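Local coordinates for protein CD8 alpha antigen (Sus scrofa, PDB 5EDX) that probably serves as a T-cell co-receptor, forming a homodimer of immunoglobulin V-type domains that is expected to engage MHC class I molecules, at residues Ser27-Lys39 / Lys45-Asn57. Numbering follows the deposited sequence.
Sequences SNTLTSCSWLYQK and KPIFLMYLSKTRN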
loop_
_atom_site.group_PDB
_atom_site.type_symbol
_atom_site.label_atom_id
_atom_site.label_comp_id
_atom_site.label_asym_id
_atom_site.label_seq_id
_atom_site.Cartn_x
_atom_site.Cartn_y
_atom_site.Cartn_z
ATOM N N SER A 27 -4.148 -12.113 17.342
ATOM C CA SER A 27 -3.452 -12.869 16.308
ATOM C C SER A 27 -3.642 -14.376 16.441
ATOM O O SER A 27 -4.229 -14.864 17.409
ATOM C CB SER A 27 -1.955 -12.559 16.388
ATOM O OG SER A 27 -1.468 -12.867 17.691
ATOM N N ASN A 28 -3.136 -15.113 15.455
ATOM C CA ASN A 28 -3.052 -16.566 15.557
ATOM C C ASN A 28 -1.780 -17.061 14.875
ATOM O O ASN A 28 -0.974 -16.259 14.405
ATOM C CB ASN A 28 -4.308 -17.246 14.988
ATOM C CG ASN A 28 -4.577 -16.872 13.542
ATOM O OD1 ASN A 28 -5.727 -16.668 13.142
ATOM N ND2 ASN A 28 -3.520 -16.776 12.748
ATOM N N THR A 29 -1.594 -18.375 14.821
ATOM C CA THR A 29 -0.362 -18.936 14.265
ATOM C C THR A 29 -0.173 -18.616 12.780
ATOM O O THR A 29 0.929 -18.760 12.242
ATOM C CB THR A 29 -0.305 -20.465 14.455
ATOM O OG1 THR A 29 -1.348 -21.077 13.688
ATOM C CG2 THR A 29 -0.479 -20.822 15.918
ATOM N N LEU A 30 -1.242 -18.178 12.121
ATOM C CA LEU A 30 -1.189 -17.879 10.693
ATOM C C LEU A 30 -0.867 -16.415 10.409
ATOM O O LEU A 30 -0.608 -16.046 9.266
ATOM C CB LEU A 30 -2.517 -18.241 10.018
ATOM C CG LEU A 30 -3.066 -19.648 10.266
ATOM C CD1 LEU A 30 -4.384 -19.842 9.528
ATOM C CD2 LEU A 30 -2.053 -20.707 9.860
ATOM N N THR A 31 -0.892 -15.583 11.446
ATOM C CA THR A 31 -0.728 -14.140 11.281
ATOM C C THR A 31 0.564 -13.797 10.546
ATOM O O THR A 31 1.639 -14.286 10.884
ATOM C CB THR A 31 -0.764 -13.411 12.640
ATOM O OG1 THR A 31 -2.049 -13.617 13.243
ATOM C CG2 THR A 31 -0.532 -11.917 12.469
ATOM N N SER A 32 0.449 -12.949 9.536
ATOM C CA SER A 32 1.608 -12.545 8.764
ATOM C C SER A 32 1.563 -11.046 8.613
ATOM O O SER A 32 0.533 -10.418 8.852
ATOM C CB SER A 32 1.581 -13.209 7.389
ATOM O OG SER A 32 0.500 -12.708 6.617
ATOM N N CYS A 33 2.685 -10.466 8.214
ATOM C CA CYS A 33 2.768 -9.031 8.058
ATOM C C CYS A 33 3.815 -8.694 7.004
ATOM O O CYS A 33 4.862 -9.332 6.934
ATOM C CB CYS A 33 3.144 -8.400 9.396
ATOM S SG CYS A 33 2.926 -6.620 9.467
ATOM N N SER A 34 3.519 -7.706 6.168
ATOM C CA SER A 34 4.479 -7.246 5.177
ATOM C C SER A 34 4.920 -5.836 5.522
ATOM O O SER A 34 4.093 -4.986 5.830
ATOM C CB SER A 34 3.854 -7.254 3.784
ATOM O OG SER A 34 3.555 -8.574 3.377
ATOM N N TRP A 35 6.223 -5.595 5.480
ATOM C CA TRP A 35 6.744 -4.245 5.644
ATOM C C TRP A 35 6.776 -3.540 4.291
ATOM O O TRP A 35 7.291 -4.083 3.317
ATOM C CB TRP A 35 8.149 -4.280 6.247
ATOM C CG TRP A 35 8.169 -4.492 7.730
ATOM C CD1 TRP A 35 8.464 -5.651 8.391
ATOM C CD2 TRP A 35 7.871 -3.519 8.734
ATOM N NE1 TRP A 35 8.373 -5.454 9.752
ATOM C CE2 TRP A 35 8.015 -4.152 9.987
ATOM C CE3 TRP A 35 7.504 -2.169 8.698
ATOM C CZ2 TRP A 35 7.804 -3.480 11.187
ATOM C CZ3 TRP A 35 7.297 -1.503 9.888
ATOM C CH2 TRP A 35 7.444 -2.160 11.119
ATOM N N LEU A 36 6.217 -2.335 4.254
ATOM C CA LEU A 36 6.179 -1.505 3.057
ATOM C C LEU A 36 6.861 -0.176 3.346
ATOM O O LEU A 36 7.005 0.228 4.496
ATOM C CB LEU A 36 4.735 -1.248 2.626
ATOM C CG LEU A 36 3.862 -2.486 2.418
ATOM C CD1 LEU A 36 2.433 -2.067 2.067
ATOM C CD2 LEU A 36 4.451 -3.382 1.330
ATOM N N TYR A 37 7.275 0.499 2.286
ATOM C CA TYR A 37 7.966 1.776 2.406
ATOM C C TYR A 37 7.427 2.735 1.356
ATOM O O TYR A 37 7.115 2.325 0.238
ATOM C CB TYR A 37 9.464 1.556 2.207
ATOM C CG TYR A 37 10.276 2.805 1.939
ATOM C CD1 TYR A 37 10.631 3.670 2.968
ATOM C CD2 TYR A 37 10.723 3.092 0.656
ATOM C CE1 TYR A 37 11.404 4.821 2.710
ATOM C CE2 TYR A 37 11.484 4.221 0.391
ATOM C CZ TYR A 37 11.824 5.078 1.419
ATOM O OH TYR A 37 12.585 6.196 1.138
ATOM N N GLN A 38 7.288 4.006 1.715
ATOM C CA GLN A 38 6.986 5.014 0.703
ATOM C C GLN A 38 7.989 6.150 0.792
ATOM O O GLN A 38 8.328 6.601 1.883
ATOM C CB GLN A 38 5.559 5.549 0.830
ATOM C CG GLN A 38 5.173 6.447 -0.349
ATOM C CD GLN A 38 3.789 7.056 -0.219
ATOM O OE1 GLN A 38 3.404 7.516 0.852
ATOM N NE2 GLN A 38 3.045 7.084 -1.323
ATOM N N LYS A 39 8.463 6.601 -0.365
ATOM C CA LYS A 39 9.457 7.668 -0.432
ATOM C C LYS A 39 8.884 9.018 -0.019
ATOM O O LYS A 39 7.681 9.251 -0.127
ATOM C CB LYS A 39 10.004 7.772 -1.859
ATOM C CG LYS A 39 10.837 6.578 -2.287
ATOM C CD LYS A 39 11.246 6.663 -3.753
ATOM C CE LYS A 39 10.060 6.387 -4.666
ATOM N NZ LYS A 39 10.466 6.229 -6.086
ATOM N N LYS A 45 4.243 5.077 -5.722
ATOM C CA LYS A 45 3.795 3.775 -5.231
ATOM C C LYS A 45 4.693 3.222 -4.133
ATOM O O LYS A 45 5.913 3.403 -4.165
ATOM C CB LYS A 45 3.653 2.770 -6.374
ATOM C CG LYS A 45 4.933 2.386 -7.080
ATOM C CD LYS A 45 4.553 1.592 -8.322
ATOM C CE LYS A 45 5.727 1.025 -9.071
ATOM N NZ LYS A 45 5.185 0.262 -10.237
ATOM N N PRO A 46 4.078 2.548 -3.151
ATOM C CA PRO A 46 4.798 1.877 -2.068
ATOM C C PRO A 46 5.749 0.823 -2.613
ATOM O O PRO A 46 5.554 0.284 -3.709
ATOM C CB PRO A 46 3.682 1.188 -1.274
ATOM C CG PRO A 46 2.439 1.897 -1.641
ATOM C CD PRO A 46 2.622 2.348 -3.056
ATOM N N ILE A 47 6.765 0.525 -1.818
ATOM C CA ILE A 47 7.780 -0.454 -2.150
ATOM C C ILE A 47 7.681 -1.607 -1.150
ATOM O O ILE A 47 7.689 -1.388 0.057
ATOM C CB ILE A 47 9.171 0.201 -2.076
ATOM C CG1 ILE A 47 9.262 1.328 -3.118
ATOM C CG2 ILE A 47 10.278 -0.826 -2.292
ATOM C CD1 ILE A 47 10.462 2.225 -2.957
ATOM N N PHE A 48 7.558 -2.829 -1.658
ATOM C CA PHE A 48 7.525 -4.018 -0.813
ATOM C C PHE A 48 8.927 -4.294 -0.271
ATOM O O PHE A 48 9.889 -4.352 -1.033
ATOM C CB PHE A 48 7.013 -5.220 -1.623
ATOM C CG PHE A 48 7.114 -6.547 -0.902
ATOM C CD1 PHE A 48 6.154 -6.928 0.025
ATOM C CD2 PHE A 48 8.153 -7.424 -1.180
ATOM C CE1 PHE A 48 6.242 -8.156 0.679
ATOM C CE2 PHE A 48 8.247 -8.652 -0.528
ATOM C CZ PHE A 48 7.288 -9.013 0.400
ATOM N N LEU A 49 9.046 -4.457 1.043
ATOM C CA LEU A 49 10.339 -4.793 1.641
ATOM C C LEU A 49 10.446 -6.278 1.990
ATOM O O LEU A 49 11.392 -6.947 1.573
ATOM C CB LEU A 49 10.615 -3.938 2.875
ATOM C CG LEU A 49 10.604 -2.426 2.667
ATOM C CD1 LEU A 49 10.808 -1.731 4.006
ATOM C CD2 LEU A 49 11.684 -2.013 1.660
ATOM N N MET A 50 9.482 -6.794 2.749
ATOM C CA MET A 50 9.496 -8.212 3.110
ATOM C C MET A 50 8.171 -8.689 3.671
ATOM O O MET A 50 7.352 -7.896 4.140
ATOM C CB MET A 50 10.592 -8.489 4.137
ATOM C CG MET A 50 10.334 -7.832 5.477
ATOM S SD MET A 50 11.775 -7.866 6.564
ATOM C CE MET A 50 12.885 -6.724 5.733
ATOM N N TYR A 51 7.981 -10.002 3.617
ATOM C CA TYR A 51 6.809 -10.661 4.165
ATOM C C TYR A 51 7.313 -11.519 5.315
ATOM O O TYR A 51 8.312 -12.227 5.174
ATOM C CB TYR A 51 6.158 -11.513 3.076
ATOM C CG TYR A 51 5.103 -12.497 3.551
ATOM C CD1 TYR A 51 3.754 -12.169 3.525
ATOM C CD2 TYR A 51 5.458 -13.773 3.983
ATOM C CE1 TYR A 51 2.788 -13.069 3.934
ATOM C CE2 TYR A 51 4.495 -14.684 4.400
ATOM C CZ TYR A 51 3.162 -14.324 4.373
ATOM O OH TYR A 51 2.197 -15.222 4.780
ATOM N N LEU A 52 6.645 -11.425 6.464
ATOM C CA LEU A 52 7.048 -12.165 7.654
ATOM C C LEU A 52 5.902 -13.019 8.182
ATOM O O LEU A 52 4.772 -12.554 8.297
ATOM C CB LEU A 52 7.503 -11.204 8.751
ATOM C CG LEU A 52 8.691 -10.300 8.406
ATOM C CD1 LEU A 52 8.827 -9.193 9.439
ATOM C CD2 LEU A 52 9.985 -11.111 8.301
ATOM N N SER A 53 6.201 -14.272 8.497
ATOM C CA SER A 53 5.222 -15.164 9.113
ATOM C C SER A 53 5.979 -16.270 9.820
ATOM O O SER A 53 7.181 -16.423 9.620
ATOM C CB SER A 53 4.291 -15.770 8.063
ATOM O OG SER A 53 4.959 -16.757 7.289
ATOM N N LYS A 54 5.277 -17.045 10.641
ATOM C CA LYS A 54 5.912 -18.140 11.360
ATOM C C LYS A 54 6.647 -19.093 10.412
ATOM O O LYS A 54 7.775 -19.500 10.683
ATOM C CB LYS A 54 4.859 -18.905 12.170
ATOM C CG LYS A 54 5.398 -20.128 12.892
ATOM C CD LYS A 54 4.300 -20.810 13.714
ATOM C CE LYS A 54 4.808 -22.109 14.326
ATOM N NZ LYS A 54 3.738 -22.862 15.044
ATOM N N THR A 55 6.011 -19.427 9.294
ATOM C CA THR A 55 6.492 -20.509 8.436
ATOM C C THR A 55 7.297 -20.046 7.233
ATOM O O THR A 55 7.840 -20.862 6.491
ATOM C CB THR A 55 5.324 -21.385 7.930
ATOM O OG1 THR A 55 4.450 -20.599 7.110
ATOM C CG2 THR A 55 4.541 -21.949 9.095
ATOM N N ARG A 56 7.387 -18.741 7.039
ATOM C CA ARG A 56 7.996 -18.236 5.819
ATOM C C ARG A 56 8.300 -16.753 5.899
ATOM O O ARG A 56 7.396 -15.940 6.099
ATOM C CB ARG A 56 7.066 -18.516 4.633
ATOM C CG ARG A 56 7.293 -17.644 3.418
ATOM C CD ARG A 56 6.410 -18.096 2.265
ATOM N NE ARG A 56 6.724 -19.465 1.860
ATOM C CZ ARG A 56 6.155 -20.093 0.837
ATOM N NH1 ARG A 56 5.235 -19.478 0.105
ATOM N NH2 ARG A 56 6.508 -21.338 0.545
ATOM N N ASN A 57 9.582 -16.417 5.762
ATOM C CA ASN A 57 10.017 -15.043 5.573
ATOM C C ASN A 57 10.490 -14.877 4.145
ATOM O O ASN A 57 11.214 -15.724 3.625
ATOM C CB ASN A 57 11.162 -14.688 6.516
ATOM C CG ASN A 57 10.720 -14.572 7.949
ATOM O OD1 ASN A 57 11.541 -14.393 8.845
ATOM N ND2 ASN A 57 9.417 -14.673 8.179
HETATM O O HOH W 1 2.463 -16.814 11.216
HETATM O O HOH W 2 -0.934 -14.216 4.567
HETATM O O HOH W 3 7.604 5.217 -2.830
HETATM O O HOH W 4 7.888 4.038 -5.975
#
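Trp35 packs against Leu52 and Met50 on the inner face of an antiparallel hairpin formed by strands 33-38 and 47-52, the C and C' strands of an immunoglobulin V domain. Its CG lies anti to the carbonyl carbon (chi1 -79°), and the indole's CD1 edge faces the neighbouring strand; there Leu52 CD1 lies in the ring plane, 3.7 Å from Trp35 CD1. Met50 runs alongside, its SD 5.4 Å from the centroid of the five-membered ring in an oblique Met-aromatic contact. Trp35 also touches Cys22 and Cys94, the disulfide pair that links the two sheets.

A classic beta bulge breaks the register here: Leu49 and Met50 both stand opposite Trp35, whose N donates to Met50 O (2.9 Å) while its O accepts from Leu49 N (2.9 Å). Cys33 pairs both ways with Leu52, and Tyr37 both ways with Ile47, making six N-H···O bonds in all. Leu49 points toward strand 33-38, and its CD1 lies 4.0 Å from Tyr37 CB. Farther along, Ile47 CD1 meets the Tyr37 ring at its edge, and Tyr37 OH is hydrogen-bonded to Gln89 O.

The other face carries Leu36 and Phe48, together with Ser34, whose OG lies at the edge of the Phe48 ring, 3.8 Å from Phe48 CE1. Phe48 packs on Ser100 of the second subunit, so this face helps to build the dimer; Pro46 adds a contact with Phe93 of that subunit.

Packing gives way to water at both ends. One water accepts from Lys54 N and donates to Thr29 O and Thr31 O; another joins Lys39 N to Lys45 O; a third bridges Ser32 OG and Tyr51 OH, with a long 3.3 Å leg to the tyrosine. The chemistry thus divides the work: direct amide pairing and apolar contacts join the middle of the hairpin, whereas at its ends backbone groups of the two segments are tied together through water.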